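Local coordinates for Thiol:disulfide interchange protein DsbA (Pseudomonas aeruginosa, PDB 4ZL8) that probably introduces disulfide bonds into other periplasmic proteins by transferring its own redox-active disulfide to them, at residues I27-L32 with Y181-E186. The protein carries 1 engineered substitution. Sequence-based numbering, arbitrary orientation. Where two conformers were deposited one is given.
Sequences IEVVEL and YLIEKE
Ile183 fits between Ile27 and Val29, and its two branches divide the work. Its long arm goes to Val29, Ile183 CD1 lying 3.8 Å from Val29 CG2, with the two side chains at roughly a right angle. The short branch serves Ile27, whose CD1 stands 4.1 Å from Ile183 CG2 and 3.7 Å from the carbonyl oxygen Ile183 O, so this methyl also rests against the helix backbone. The torsions account for the split: in Ile183 CG1 lies beside the backbone N (chi1 -69°), which leaves CG2 anti to that nitrogen. Ile27 uses its other branch for the next turn of the helix: CG2 meets Glu186 CB, 4.1 Å away. Glu186 bends at chi2 (-59°) and leads its carboxylate away from the strand, where Tyr162 OH and Asn159 ND2 hydrogen-bond to it and Lys161 NZ forms a salt bridge. Every side-chain atom that touches across the contact is carbon, and all four residues are buried. Asn159 also hydrogen-bonds Glu28, backbone to backbone and from Glu28 N to its OD1, tying the start of the strand to the connection between strands 155-158 and 162-165, while Trp50 of helix 38-52 packs on Val29. The segment axes run roughly antiparallel (156°) and approach to 9.2 Å. This is the C-terminal helix 172-188 packed on an interior strand of the DsbA thioredoxin-fold sheet, between strands 155-158 and 58-64.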
# COMPACT_ATOMS: atom_id res chain seq x y z
N ILE A 27 -4.08 1.09 -15.32
CA ILE A 27 -2.68 1.19 -15.02
C ILE A 27 -2.53 1.19 -13.51
O ILE A 27 -3.00 2.11 -12.83
CB ILE A 27 -2.05 2.44 -15.63
CG1 ILE A 27 -2.25 2.44 -17.15
CG2 ILE A 27 -0.59 2.54 -15.24
CD1 ILE A 27 -2.02 3.79 -17.78
N GLU A 28 -1.92 0.14 -12.98
CA GLU A 28 -1.82 0.01 -11.53
C GLU A 28 -0.69 0.86 -10.93
O GLU A 28 0.38 0.97 -11.51
CB GLU A 28 -1.58 -1.46 -11.19
CG GLU A 28 -1.94 -1.81 -9.75
CD GLU A 28 -1.56 -3.23 -9.36
OE1 GLU A 28 -0.45 -3.67 -9.74
OE2 GLU A 28 -2.38 -3.90 -8.71
N VAL A 29 -0.96 1.42 -9.76
CA VAL A 29 0.09 2.02 -8.94
C VAL A 29 -0.03 1.45 -7.55
O VAL A 29 -1.06 1.63 -6.90
CB VAL A 29 -0.05 3.54 -8.86
CG1 VAL A 29 1.05 4.13 -7.98
CG2 VAL A 29 -0.01 4.17 -10.26
N VAL A 30 0.99 0.72 -7.11
CA VAL A 30 1.00 0.12 -5.78
C VAL A 30 2.02 0.82 -4.89
O VAL A 30 3.16 1.01 -5.29
CB VAL A 30 1.41 -1.36 -5.88
CG1 VAL A 30 1.51 -1.98 -4.48
CG2 VAL A 30 0.43 -2.15 -6.73
N GLU A 31 1.56 1.23 -3.71
CA GLU A 31 2.50 1.62 -2.65
C GLU A 31 2.55 0.48 -1.65
O GLU A 31 1.55 0.20 -0.98
CB GLU A 31 2.08 2.91 -1.94
CG GLU A 31 3.13 3.33 -0.92
CD GLU A 31 2.66 4.23 0.19
OE1 GLU A 31 1.46 4.45 0.39
OE2 GLU A 31 3.55 4.69 0.95
N LEU A 32 3.69 -0.19 -1.56
CA LEU A 32 3.90 -1.16 -0.48
C LEU A 32 4.32 -0.39 0.76
O LEU A 32 5.18 0.50 0.69
CB LEU A 32 4.95 -2.22 -0.85
CG LEU A 32 4.50 -3.18 -1.97
CD1 LEU A 32 5.08 -2.72 -3.26
CD2 LEU A 32 4.94 -4.62 -1.67
N TYR A 181 5.50 9.67 -14.93
CA TYR A 181 6.22 9.32 -16.15
C TYR A 181 5.94 7.88 -16.57
O TYR A 181 5.66 7.60 -17.74
CB TYR A 181 7.71 9.54 -15.89
CG TYR A 181 8.66 9.07 -16.95
CD1 TYR A 181 9.11 9.94 -17.95
CD2 TYR A 181 9.17 7.78 -16.92
CE1 TYR A 181 10.03 9.51 -18.89
CE2 TYR A 181 10.08 7.35 -17.85
CZ TYR A 181 10.51 8.21 -18.82
OH TYR A 181 11.44 7.77 -19.74
N LEU A 182 5.99 6.96 -15.61
CA LEU A 182 5.78 5.55 -15.91
C LEU A 182 4.33 5.25 -16.25
O LEU A 182 4.02 4.39 -17.09
CB LEU A 182 6.30 4.68 -14.76
CG LEU A 182 7.82 4.79 -14.61
CD1 LEU A 182 8.22 4.15 -13.27
CD2 LEU A 182 8.58 4.18 -15.76
N ILE A 183 3.41 5.97 -15.62
CA ILE A 183 2.01 5.88 -16.00
C ILE A 183 1.82 6.30 -17.46
O ILE A 183 1.15 5.60 -18.23
CB ILE A 183 1.10 6.73 -15.08
CG1 ILE A 183 1.04 6.12 -13.67
CG2 ILE A 183 -0.29 6.85 -15.66
CD1 ILE A 183 0.53 7.08 -12.64
N GLU A 184 2.42 7.42 -17.88
CA GLU A 184 2.35 7.82 -19.28
C GLU A 184 2.96 6.78 -20.21
O GLU A 184 2.45 6.53 -21.30
CB GLU A 184 3.01 9.18 -19.49
CG GLU A 184 2.31 10.35 -18.80
CD GLU A 184 0.97 10.73 -19.37
OE1 GLU A 184 0.55 10.23 -20.44
OE2 GLU A 184 0.29 11.54 -18.72
N LYS A 185 4.05 6.17 -19.79
CA LYS A 185 4.71 5.14 -20.58
C LYS A 185 3.72 4.00 -20.86
O LYS A 185 3.59 3.52 -21.99
CB LYS A 185 5.95 4.63 -19.83
CG LYS A 185 6.74 3.57 -20.57
CD LYS A 185 8.01 3.21 -19.80
CE LYS A 185 8.82 2.09 -20.46
NZ LYS A 185 9.52 2.53 -21.69
N GLU A 186 3.02 3.59 -19.80
CA GLU A 186 2.10 2.48 -19.93
C GLU A 186 0.85 2.89 -20.71
O GLU A 186 0.30 2.08 -21.46
CB GLU A 186 1.75 1.95 -18.55
CG GLU A 186 2.89 1.25 -17.85
CD GLU A 186 3.39 0.09 -18.65
OE1 GLU A 186 4.43 0.20 -19.30
OE2 GLU A 186 2.68 -0.93 -18.68